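Local coordinates for uncharacterized hypothetical protein (Bacteroides vulgatus, PDB 4FMR), which is of unknown function but probably binds DNA, joining an HU/IHF-like DNA-binding domain to a second domain with an immunoglobulin-like fold, at residues 34-42 with 51-62; 77-88 with 100-111. All coordinates share one frame; numbering follows the deposited sequence. Where two conformers were deposited one is given.

Both contacts belong to the HU/IHF-like domain and follow one another along the chain, their centres about 22 Å apart. Contact 1 pairs two helices, 35-45 and 51-70, and works through side chains: an apolar centre with an ion-pair site at either end. Contact 2 joins strands 80-87 and 101-108 mainly through backbone hydrogen bonds, with side-chain chemistry added on the two faces. Each is partly buried and mixes core with surface. Helix 51-70 connects them, because Phe80 and Val104 of contact 2 pack on its later turns. The dimer makes a second link: Glu62 of contact 1 bonds through OE2 to the backbone N of Gly78 in the second subunit.

Contact 1. Residues 34-42 with 51-62; sequences DKEIILDRM and RETMALGIELME
Leu39 is the knob of this helix pair, set in a hole formed by Arg51, Met54, Ala55 and Ile58. Its two methyls divide the work: Leu39 CD1 lies 3.7 Å from Ala55 CB, while CD2 meets Ile58 CD1 at 3.6 Å and also touches Met54 CB. Farther in, selenomethionine Met42 lays its CE against the selenium of selenomethionine Met54, and both side chains pack on Gly57 of the second subunit. Arg51 closes the outer side. Its CG stands opposite the backbone N (chi1 -161°), and from there the chain runs extended to NE, bringing the guanidinium over Leu39 CB with one face. Its edge takes Asp40 side-on: Arg51 NE and NH2 lie 2.9 and 3.0 Å from one oxygen, Asp40 OD1, and NH2 adds a weak bond to Glu36 O. One turn before Leu39, Lys35 slides past Ile58 with its aliphatic chain and bends at chi3 (-96°). Lys35 NZ then lies 2.8 Å from both Glu59 OE2 and Glu62 OE1, meeting the first on its syn lone pair and the second from above the carboxylate plane. With these ion pairs beside an apolar centre, the two helical segments, their N-to-C directions 133° apart, are probably held together by charge as well as by shape.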
# COMPACT_ATOMS: atom_id res chain seq x y z
N ASP B 34 -6.54 15.61 6.86
CA ASP B 34 -5.09 15.73 6.98
C ASP B 34 -4.71 15.74 8.46
O ASP B 34 -5.59 15.52 9.29
CB ASP B 34 -4.59 17.01 6.26
CG ASP B 34 -5.26 18.31 6.71
OD1 ASP B 34 -6.02 18.28 7.72
OD2 ASP B 34 -5.05 19.34 6.04
N LYS B 35 -3.44 16.04 8.77
CA LYS B 35 -2.90 16.05 10.14
C LYS B 35 -3.63 17.03 11.04
O LYS B 35 -3.82 16.70 12.21
CB LYS B 35 -1.40 16.36 10.15
CG LYS B 35 -0.58 15.11 9.89
CD LYS B 35 0.92 15.30 10.17
CE LYS B 35 1.70 15.62 8.92
NZ LYS B 35 3.16 15.68 9.19
N GLU B 36 -4.04 18.20 10.51
CA GLU B 36 -4.74 19.23 11.27
C GLU B 36 -6.07 18.71 11.81
O GLU B 36 -6.35 18.91 12.98
CB GLU B 36 -4.96 20.50 10.43
CG GLU B 36 -5.50 21.64 11.29
CD GLU B 36 -6.10 22.88 10.64
OE1 GLU B 36 -6.49 22.83 9.45
OE2 GLU B 36 -6.26 23.88 11.38
N ILE B 37 -6.88 18.04 10.98
CA ILE B 37 -8.18 17.49 11.39
C ILE B 37 -7.98 16.30 12.37
O ILE B 37 -8.67 16.22 13.40
CB ILE B 37 -9.02 17.11 10.13
CG1 ILE B 37 -9.37 18.39 9.31
CG2 ILE B 37 -10.31 16.36 10.52
CD1 ILE B 37 -9.43 18.15 7.75
N ILE B 38 -6.99 15.42 12.07
CA ILE B 38 -6.62 14.28 12.92
C ILE B 38 -6.32 14.79 14.31
O ILE B 38 -6.90 14.29 15.26
CB ILE B 38 -5.44 13.47 12.32
CG1 ILE B 38 -5.87 12.74 11.04
CG2 ILE B 38 -4.84 12.48 13.36
CD1 ILE B 38 -4.74 12.21 10.20
N LEU B 39 -5.47 15.81 14.44
CA LEU B 39 -5.10 16.41 15.73
C LEU B 39 -6.31 17.00 16.45
O LEU B 39 -6.44 16.84 17.66
CB LEU B 39 -4.02 17.50 15.53
CG LEU B 39 -2.59 16.96 15.34
CD1 LEU B 39 -1.67 18.05 14.81
CD2 LEU B 39 -2.06 16.35 16.63
N ASP B 40 -7.19 17.68 15.71
CA ASP B 40 -8.42 18.24 16.28
C ASP B 40 -9.35 17.13 16.80
O ASP B 40 -9.95 17.31 17.85
CB ASP B 40 -9.18 19.08 15.23
CG ASP B 40 -8.48 20.34 14.76
OD1 ASP B 40 -7.47 20.74 15.39
OD2 ASP B 40 -8.89 20.87 13.70
N ARG B 41 -9.44 15.99 16.08
CA ARG B 41 -10.31 14.88 16.49
C ARG B 41 -9.72 14.12 17.71
O ARG B 41 -10.49 13.60 18.54
CB ARG B 41 -10.58 13.93 15.32
CG ARG B 41 -11.53 14.51 14.29
CD ARG B 41 -11.76 13.53 13.18
NE ARG B 41 -12.56 14.10 12.09
CZ ARG B 41 -12.93 13.42 11.00
NH1 ARG B 41 -12.57 12.16 10.86
NH2 ARG B 41 -13.66 14.01 10.06
N MSE B 42 -8.39 14.12 17.85
CA MSE B 42 -7.70 13.48 18.97
C MSE B 42 -8.02 14.22 20.27
O MSE B 42 -8.39 13.60 21.27
CB MSE B 42 -6.18 13.45 18.73
CG MSE B 42 -5.75 12.41 17.71
SE MSE B 42 -3.89 12.67 17.19
CE MSE B 42 -3.02 12.07 18.92
N ARG B 51 -2.82 19.61 22.56
CA ARG B 51 -2.71 19.55 21.09
C ARG B 51 -1.27 19.77 20.58
O ARG B 51 -0.84 19.07 19.66
CB ARG B 51 -3.65 20.58 20.45
CG ARG B 51 -3.93 20.23 19.00
CD ARG B 51 -4.66 21.36 18.32
NE ARG B 51 -5.00 21.05 16.92
CZ ARG B 51 -4.17 21.19 15.89
NH1 ARG B 51 -2.91 21.57 16.09
NH2 ARG B 51 -4.58 20.92 14.66
N GLU B 52 -0.52 20.72 21.18
CA GLU B 52 0.86 21.05 20.82
C GLU B 52 1.79 19.85 21.09
O GLU B 52 2.72 19.63 20.31
CB GLU B 52 1.37 22.29 21.58
CG GLU B 52 0.65 23.60 21.26
CD GLU B 52 -0.76 23.83 21.77
OE1 GLU B 52 -1.27 23.03 22.59
OE2 GLU B 52 -1.37 24.83 21.33
N THR B 53 1.54 19.10 22.19
CA THR B 53 2.31 17.92 22.57
C THR B 53 2.03 16.79 21.57
O THR B 53 2.95 16.06 21.19
CB THR B 53 2.01 17.51 24.03
OG1 THR B 53 2.30 18.63 24.86
CG2 THR B 53 2.85 16.32 24.51
N MSE B 54 0.76 16.66 21.15
CA MSE B 54 0.33 15.66 20.19
C MSE B 54 0.93 15.93 18.83
O MSE B 54 1.37 15.00 18.18
CB MSE B 54 -1.20 15.62 20.12
CG MSE B 54 -1.89 15.19 21.43
SE MSE B 54 -1.47 13.35 21.94
CE MSE B 54 0.21 13.61 22.98
N ALA B 55 0.95 17.22 18.39
CA ALA B 55 1.50 17.67 17.12
C ALA B 55 3.01 17.40 17.07
O ALA B 55 3.47 16.85 16.07
CB ALA B 55 1.20 19.16 16.92
N LEU B 56 3.76 17.71 18.15
CA LEU B 56 5.18 17.42 18.27
C LEU B 56 5.44 15.89 18.20
O LEU B 56 6.33 15.47 17.47
CB LEU B 56 5.75 18.03 19.58
CG LEU B 56 7.10 17.49 20.10
CD1 LEU B 56 8.28 17.97 19.25
CD2 LEU B 56 7.32 17.89 21.54
N GLY B 57 4.64 15.10 18.92
CA GLY B 57 4.72 13.63 18.90
C GLY B 57 4.56 13.03 17.51
O GLY B 57 5.33 12.14 17.14
N ILE B 58 3.60 13.54 16.72
CA ILE B 58 3.33 13.08 15.35
C ILE B 58 4.56 13.40 14.47
O ILE B 58 5.00 12.50 13.75
CB ILE B 58 2.02 13.63 14.73
CG1 ILE B 58 0.79 13.04 15.47
CG2 ILE B 58 1.95 13.32 13.20
CD1 ILE B 58 -0.61 13.50 14.93
N GLU B 59 5.13 14.63 14.55
CA GLU B 59 6.32 14.97 13.75
C GLU B 59 7.50 14.07 14.11
O GLU B 59 8.22 13.63 13.22
CB GLU B 59 6.74 16.46 13.87
CG GLU B 59 5.77 17.43 13.20
CD GLU B 59 5.39 17.10 11.76
OE1 GLU B 59 6.29 17.17 10.89
OE2 GLU B 59 4.20 16.79 11.51
N LEU B 60 7.67 13.79 15.41
CA LEU B 60 8.72 12.96 15.98
C LEU B 60 8.55 11.51 15.52
O LEU B 60 9.53 10.88 15.11
CB LEU B 60 8.63 13.08 17.52
CG LEU B 60 9.78 12.55 18.39
CD1 LEU B 60 11.15 13.10 17.93
CD2 LEU B 60 9.56 12.96 19.85
N MSE B 61 7.31 11.00 15.56
CA MSE B 61 7.00 9.63 15.14
C MSE B 61 7.29 9.48 13.62
O MSE B 61 7.88 8.48 13.22
CB MSE B 61 5.55 9.29 15.50
CG MSE B 61 5.10 7.90 15.09
SE MSE B 61 4.40 7.92 13.27
CE MSE B 61 2.82 9.07 13.54
N GLU B 62 6.92 10.49 12.79
CA GLU B 62 7.15 10.47 11.33
C GLU B 62 8.64 10.46 10.99
O GLU B 62 9.04 9.74 10.06
CB GLU B 62 6.46 11.66 10.66
CG GLU B 62 4.95 11.52 10.77
CD GLU B 62 4.08 12.36 9.86
OE1 GLU B 62 4.61 13.30 9.22
OE2 GLU B 62 2.87 12.04 9.75

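Contact 2. Residues 77-88 with 100-111; sequences TGLFRGVAQFRG and NSIYVSLTQGKA
Arg87 O is approached by two N-H groups of the opposite segment, Asn100 ND2 and, weakly, Ser101 N. Asn100 ND2 comes in at 3.2 Å from Arg87 O, nearly straight (169°) and on a lone pair. The Asn100 amide is held further by Asp96 N at OD1 and by Val89 O at ND2, so it ties the strand ends to the connecting loop. Next along, the Tyr103 ring is packed on both faces. Gln85 CB makes a CH-pi contact over one face, 3.4 Å from Tyr103 CZ. The Arg87 guanidinium lies flat on the other in a cation-pi stack, its plane only 9° from the ring and its NH2 3.4 Å from Tyr103 CG. Tyr103 CG sits between its backbone N and carbonyl carbon (chi1 70°), which stands the ring between these two side chains. Its OH meets two waters, one also bound by Phe86 O, and another water joins Arg87 NE to Ser101 OG. The strands form an antiparallel beta hairpin; in position it resembles the hairpin that runs out into the DNA-binding arm in HU and IHF, and a similar role here is plausible but not established. Hydrogen-bonded pairs such as Arg81 with Thr107 alternate with non-hydrogen-bonded ones such as Ala84 with Val104. Ala84, Phe86, Ile102, Val104 and Leu106 share one face; Phe80, starting its strand, lies beside Leu106, Phe80 CD1 3.7 Å from Leu106 CD2, and Phe80 and Val104 also pack on helix 51-70. On the other face, Arg81 NE forms a salt bridge with Glu210 and Ser105 OG a hydrogen bond with Asp145, both of the second subunit. At the base, Gly78 O accepts from Ala111 N at 2.7 Å, where helix 110-117 begins, and Leu79 O accepts from Gly109 N.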
# COMPACT_ATOMS: atom_id res chain seq x y z
N THR B 77 3.34 -0.38 12.67
CA THR B 77 2.57 0.36 13.69
C THR B 77 1.21 -0.37 13.69
O THR B 77 1.05 -1.34 12.95
CB THR B 77 2.51 1.87 13.39
OG1 THR B 77 1.67 2.10 12.25
CG2 THR B 77 3.89 2.50 13.17
N GLY B 78 0.22 0.11 14.42
CA GLY B 78 -1.10 -0.50 14.35
C GLY B 78 -1.81 -0.16 13.04
O GLY B 78 -2.69 -0.90 12.61
N LEU B 79 -1.42 0.95 12.39
CA LEU B 79 -2.06 1.38 11.15
C LEU B 79 -1.46 0.76 9.91
O LEU B 79 -2.17 0.62 8.92
CB LEU B 79 -1.99 2.92 11.00
CG LEU B 79 -2.85 3.75 11.95
CD1 LEU B 79 -2.70 5.21 11.63
CD2 LEU B 79 -4.34 3.35 11.88
N PHE B 80 -0.16 0.46 9.90
CA PHE B 80 0.48 -0.05 8.69
C PHE B 80 1.77 -0.79 8.96
O PHE B 80 2.42 -0.59 9.98
CB PHE B 80 0.81 1.12 7.71
CG PHE B 80 1.81 2.13 8.24
CD1 PHE B 80 3.19 1.89 8.17
CD2 PHE B 80 1.38 3.29 8.88
CE1 PHE B 80 4.10 2.76 8.77
CE2 PHE B 80 2.30 4.20 9.41
CZ PHE B 80 3.65 3.92 9.37
N ARG B 81 2.20 -1.55 7.95
CA ARG B 81 3.53 -2.12 7.84
C ARG B 81 4.15 -1.52 6.57
O ARG B 81 3.51 -1.47 5.51
CB ARG B 81 3.54 -3.64 7.85
CG ARG B 81 4.95 -4.26 7.76
CD ARG B 81 5.32 -4.47 6.31
NE ARG B 81 6.45 -5.39 6.18
CZ ARG B 81 6.84 -5.92 5.03
NH1 ARG B 81 6.20 -5.61 3.90
NH2 ARG B 81 7.83 -6.80 5.00
N GLY B 82 5.39 -1.04 6.70
CA GLY B 82 6.13 -0.46 5.59
C GLY B 82 7.49 -1.10 5.44
O GLY B 82 8.09 -1.56 6.42
N VAL B 83 7.98 -1.10 4.20
CA VAL B 83 9.31 -1.55 3.83
C VAL B 83 9.69 -0.85 2.51
O VAL B 83 8.83 -0.67 1.64
CB VAL B 83 9.47 -3.11 3.78
CG1 VAL B 83 8.74 -3.74 2.58
CG2 VAL B 83 10.95 -3.54 3.82
N ALA B 84 10.96 -0.45 2.38
CA ALA B 84 11.50 0.11 1.13
C ALA B 84 11.49 -0.97 0.03
O ALA B 84 11.78 -2.16 0.30
CB ALA B 84 12.93 0.62 1.35
N GLN B 85 11.19 -0.55 -1.20
CA GLN B 85 11.21 -1.41 -2.39
C GLN B 85 11.94 -0.68 -3.52
O GLN B 85 12.03 0.55 -3.48
CB GLN B 85 9.78 -1.79 -2.83
CG GLN B 85 8.90 -2.43 -1.77
CD GLN B 85 8.91 -3.92 -1.86
OE1 GLN B 85 9.71 -4.59 -1.24
NE2 GLN B 85 8.00 -4.48 -2.64
N PHE B 86 12.37 -1.43 -4.54
CA PHE B 86 13.09 -0.90 -5.70
C PHE B 86 12.32 -1.08 -7.01
O PHE B 86 11.60 -2.07 -7.18
CB PHE B 86 14.47 -1.59 -5.83
CG PHE B 86 15.30 -1.47 -4.58
CD1 PHE B 86 15.75 -0.22 -4.14
CD2 PHE B 86 15.61 -2.59 -3.81
CE1 PHE B 86 16.51 -0.10 -2.98
CE2 PHE B 86 16.40 -2.47 -2.66
CZ PHE B 86 16.84 -1.22 -2.25
N ARG B 87 12.46 -0.12 -7.92
CA ARG B 87 11.86 -0.23 -9.26
C ARG B 87 12.96 -0.28 -10.29
O ARG B 87 14.04 0.28 -10.08
CB ARG B 87 10.90 0.92 -9.59
CG ARG B 87 9.64 1.02 -8.74
CD ARG B 87 8.65 1.98 -9.37
NE ARG B 87 7.88 2.74 -8.37
CZ ARG B 87 6.74 2.33 -7.81
NH1 ARG B 87 6.23 1.15 -8.12
NH2 ARG B 87 6.12 3.09 -6.92
N GLY B 88 12.68 -0.95 -11.40
CA GLY B 88 13.60 -1.04 -12.52
C GLY B 88 14.63 -2.13 -12.42
O GLY B 88 14.94 -2.63 -11.34
N ASN B 100 16.38 3.56 -12.03
CA ASN B 100 15.97 2.94 -10.77
C ASN B 100 15.48 3.96 -9.79
O ASN B 100 15.96 5.10 -9.77
CB ASN B 100 17.13 2.16 -10.15
CG ASN B 100 17.71 1.09 -11.02
OD1 ASN B 100 18.90 1.14 -11.37
ND2 ASN B 100 16.91 0.08 -11.37
N SER B 101 14.51 3.54 -8.97
CA SER B 101 13.92 4.37 -7.93
C SER B 101 13.55 3.53 -6.71
O SER B 101 13.43 2.30 -6.76
CB SER B 101 12.69 5.11 -8.46
OG SER B 101 11.66 4.25 -8.91
N ILE B 102 13.41 4.24 -5.59
CA ILE B 102 12.99 3.75 -4.30
C ILE B 102 11.57 4.23 -4.05
O ILE B 102 11.21 5.35 -4.42
CB ILE B 102 13.95 4.23 -3.17
CG1 ILE B 102 15.44 3.96 -3.49
CG2 ILE B 102 13.54 3.69 -1.77
CD1 ILE B 102 16.44 4.77 -2.56
N TYR B 103 10.76 3.38 -3.42
CA TYR B 103 9.44 3.71 -2.92
C TYR B 103 9.25 2.90 -1.67
O TYR B 103 10.06 2.00 -1.37
CB TYR B 103 8.30 3.51 -3.96
CG TYR B 103 8.00 2.06 -4.28
CD1 TYR B 103 8.76 1.36 -5.23
CD2 TYR B 103 6.95 1.39 -3.66
CE1 TYR B 103 8.46 0.03 -5.55
CE2 TYR B 103 6.66 0.06 -3.96
CZ TYR B 103 7.40 -0.61 -4.92
OH TYR B 103 7.10 -1.91 -5.21
N VAL B 104 8.22 3.23 -0.91
CA VAL B 104 7.89 2.48 0.29
C VAL B 104 6.56 1.81 0.02
O VAL B 104 5.58 2.47 -0.34
CB VAL B 104 7.88 3.38 1.57
CG1 VAL B 104 7.36 2.62 2.80
CG2 VAL B 104 9.25 3.96 1.85
N SER B 105 6.55 0.51 0.14
CA SER B 105 5.34 -0.29 0.01
C SER B 105 4.63 -0.34 1.36
O SER B 105 5.26 -0.66 2.37
CB SER B 105 5.69 -1.70 -0.46
OG SER B 105 4.47 -2.32 -0.82
N LEU B 106 3.33 0.01 1.38
CA LEU B 106 2.60 0.06 2.63
C LEU B 106 1.42 -0.88 2.62
O LEU B 106 0.72 -1.00 1.63
CB LEU B 106 2.14 1.49 2.95
CG LEU B 106 3.26 2.53 3.14
CD1 LEU B 106 2.75 3.88 2.86
CD2 LEU B 106 3.87 2.47 4.55
N THR B 107 1.22 -1.58 3.74
CA THR B 107 0.09 -2.49 3.88
C THR B 107 -0.64 -2.15 5.18
O THR B 107 -0.02 -1.61 6.10
CB THR B 107 0.51 -3.97 3.76
OG1 THR B 107 -0.69 -4.75 3.66
CG2 THR B 107 1.33 -4.47 4.95
N GLN B 108 -1.96 -2.42 5.26
CA GLN B 108 -2.74 -2.12 6.47
C GLN B 108 -2.22 -2.93 7.69
O GLN B 108 -1.79 -4.09 7.55
CB GLN B 108 -4.24 -2.39 6.23
CG GLN B 108 -4.59 -3.86 5.92
CD GLN B 108 -6.07 -4.11 5.71
OE1 GLN B 108 -6.78 -3.32 5.09
NE2 GLN B 108 -6.55 -5.24 6.18
N GLY B 109 -2.23 -2.30 8.86
CA GLY B 109 -1.81 -2.92 10.10
C GLY B 109 -2.98 -3.51 10.87
O GLY B 109 -4.12 -3.47 10.42
N LYS B 110 -2.69 -4.01 12.08
CA LYS B 110 -3.65 -4.66 12.96
C LYS B 110 -4.84 -3.76 13.35
O LYS B 110 -5.96 -4.26 13.38
CB LYS B 110 -2.96 -5.16 14.24
CG LYS B 110 -3.82 -6.18 14.99
CD LYS B 110 -3.36 -6.50 16.40
CE LYS B 110 -4.36 -7.45 17.03
NZ LYS B 110 -3.90 -7.91 18.37
N ALA B 111 -4.61 -2.48 13.67
CA ALA B 111 -5.68 -1.54 14.08
C ALA B 111 -6.71 -1.37 12.98
O ALA B 111 -7.90 -1.31 13.29
CB ALA B 111 -5.10 -0.17 14.46
O HOH W 1 0.22 -4.41 12.66
O HOH W 2 4.40 -3.48 3.01
O HOH W 3 5.90 -4.39 -4.13
O HOH W 4 9.06 -3.16 -6.87
O HOH W 5 9.39 4.98 -7.54